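Local coordinates for protein Zn-dependent hydrolase, glyoxylase (Echinicola vietnamensis, PDB 6T5K) that probably hydrolyses the ring of beta-lactam antibiotics, carbapenems among them, as a zinc-dependent class B metallo-beta-lactamase, at residues E195-V199 / E200-V204. Sequence-based numbering, arbitrary orientation.
Sequences EDANV and EAWPV
The indole of Trp-202 and the carboxamide of Asn-198 are the flat groups that join this loop to the first turn of helix 201-212. The methyl of Ala-201 sits over one face of the carboxamide, with Ala-201 CB 3.5 Å from Asn-198 CG. Ala-197 CB approaches the benzene part of the indole obliquely, 3.9 Å from Trp-202 CZ3, and Val-199 CG1 meets the same six-membered ring more loosely, 4.4 Å from CE3. Beyond the two segments, Phe-239 of helix 230-239 stacks with the indole, and NE1 donates to the backbone O of Leu-183. The indole also packs against the zinc ligand His-163, while Asp-196 OD2 makes the loop's second-shell hydrogen bond, to NE2 of the zinc ligand His-102. In Asn-198, CG is anti to the backbone N (chi1 -180°), which brings OD1 to the amide of Ala-201. That bond, Ala-201 N to Asn-198 OD1, is 2.9 Å long and fairly straight (160° at the hydrogen), although the donor stands above the carbonyl plane, 62° out of it. It is a capping bond ahead of the turn into the helix; a weak bond from Trp-202 N to Asn-198 O, 3.0 Å, closes the turn. Val-199 O meets Pro-203 CD at 3.3 Å, at a position where proline has no N-H to offer. Asn-198 ND2 donates to Glu-161, so both ends of the amide are engaged and its rotation is probably fixed.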
loop_
_atom_site.group_PDB
_atom_site.type_symbol
_atom_site.label_atom_id
_atom_site.label_comp_id
_atom_site.label_asym_id
_atom_site.label_seq_id
_atom_site.Cartn_x
_atom_site.Cartn_y
_atom_site.Cartn_z
ATOM N N GLU A 195 -7.142 -17.107 -0.441
ATOM C CA GLU A 195 -6.372 -18.257 -0.909
ATOM C C GLU A 195 -4.994 -18.350 -0.259
ATOM O O GLU A 195 -4.488 -19.462 -0.028
ATOM C CB GLU A 195 -6.248 -18.217 -2.433
ATOM C CG GLU A 195 -7.415 -18.890 -3.108
ATOM C CD GLU A 195 -7.494 -18.576 -4.574
ATOM O OE1 GLU A 195 -8.630 -18.335 -5.048
ATOM O OE2 GLU A 195 -6.429 -18.571 -5.240
ATOM N N ASP A 196 -4.366 -17.208 0.027
ATOM C CA ASP A 196 -3.032 -17.178 0.608
ATOM C C ASP A 196 -3.047 -16.678 2.058
ATOM O O ASP A 196 -1.999 -16.355 2.630
ATOM C CB ASP A 196 -2.090 -16.334 -0.250
ATOM C CG ASP A 196 -1.838 -16.948 -1.618
ATOM O OD1 ASP A 196 -1.691 -18.200 -1.670
ATOM O OD2 ASP A 196 -1.753 -16.170 -2.616
ATOM N N ALA A 197 -4.217 -16.647 2.671
ATOM C CA ALA A 197 -4.403 -15.997 3.958
ATOM C C ALA A 197 -4.138 -16.930 5.133
ATOM O O ALA A 197 -4.236 -18.156 5.030
ATOM C CB ALA A 197 -5.826 -15.433 4.080
ATOM N N ASN A 198 -3.814 -16.309 6.271
ATOM C CA ASN A 198 -3.740 -16.973 7.575
ATOM C C ASN A 198 -4.794 -16.272 8.429
ATOM O O ASN A 198 -4.540 -15.208 9.023
ATOM C CB ASN A 198 -2.359 -16.825 8.167
ATOM C CG ASN A 198 -2.231 -17.496 9.506
ATOM O OD1 ASN A 198 -3.223 -17.779 10.188
ATOM N ND2 ASN A 198 -1.002 -17.777 9.885
ATOM N N VAL A 199 -6.002 -16.845 8.443
ATOM C CA VAL A 199 -7.104 -16.210 9.157
ATOM C C VAL A 199 -6.994 -16.367 10.669
ATOM O O VAL A 199 -7.649 -15.620 11.400
ATOM C CB VAL A 199 -8.494 -16.658 8.662
ATOM C CG1 VAL A 199 -8.687 -16.285 7.214
ATOM C CG2 VAL A 199 -8.746 -18.139 8.894
ATOM N N GLU A 200 -6.172 -17.305 11.158
ATOM C CA GLU A 200 -5.927 -17.371 12.597
ATOM C C GLU A 200 -5.062 -16.218 13.044
ATOM O O GLU A 200 -5.350 -15.575 14.059
ATOM C CB GLU A 200 -5.246 -18.689 12.944
ATOM C CG GLU A 200 -6.152 -19.895 12.791
ATOM C CD GLU A 200 -6.448 -20.290 11.366
ATOM O OE1 GLU A 200 -5.525 -20.227 10.538
ATOM O OE2 GLU A 200 -7.618 -20.710 11.096
ATOM N N ALA A 201 -4.022 -15.909 12.266
ATOM C CA ALA A 201 -3.113 -14.837 12.648
ATOM C C ALA A 201 -3.737 -13.474 12.438
ATOM O O ALA A 201 -3.375 -12.526 13.131
ATOM C CB ALA A 201 -1.832 -14.911 11.825
ATOM N N TRP A 202 -4.605 -13.347 11.435
ATOM C CA TRP A 202 -5.062 -12.041 10.962
ATOM C C TRP A 202 -5.555 -11.128 12.067
ATOM O O TRP A 202 -5.071 -9.989 12.150
ATOM C CB TRP A 202 -6.151 -12.276 9.909
ATOM C CG TRP A 202 -6.371 -11.137 8.946
ATOM C CD1 TRP A 202 -6.323 -9.779 9.206
ATOM C CD2 TRP A 202 -6.719 -11.258 7.562
ATOM N NE1 TRP A 202 -6.619 -9.068 8.067
ATOM C CE2 TRP A 202 -6.838 -9.947 7.042
ATOM C CE3 TRP A 202 -6.912 -12.345 6.701
ATOM C CZ2 TRP A 202 -7.162 -9.708 5.715
ATOM C CZ3 TRP A 202 -7.247 -12.090 5.397
ATOM C CH2 TRP A 202 -7.352 -10.794 4.916
ATOM N N PRO A 203 -6.483 -11.537 12.939
ATOM C CA PRO A 203 -6.949 -10.585 13.956
ATOM C C PRO A 203 -5.856 -10.235 14.948
ATOM O O PRO A 203 -5.857 -9.118 15.490
ATOM C CB PRO A 203 -8.115 -11.311 14.641
ATOM C CG PRO A 203 -7.875 -12.774 14.409
ATOM C CD PRO A 203 -7.195 -12.829 13.017
ATOM N N VAL A 204 -4.965 -11.182 15.244
ATOM C CA VAL A 204 -3.863 -10.919 16.163
ATOM C C VAL A 204 -2.942 -9.856 15.578
ATOM O O VAL A 204 -2.534 -8.918 16.266
ATOM C CB VAL A 204 -3.102 -12.227 16.458
ATOM C CG1 VAL A 204 -1.870 -11.993 17.343
ATOM C CG2 VAL A 204 -4.032 -13.248 17.105
#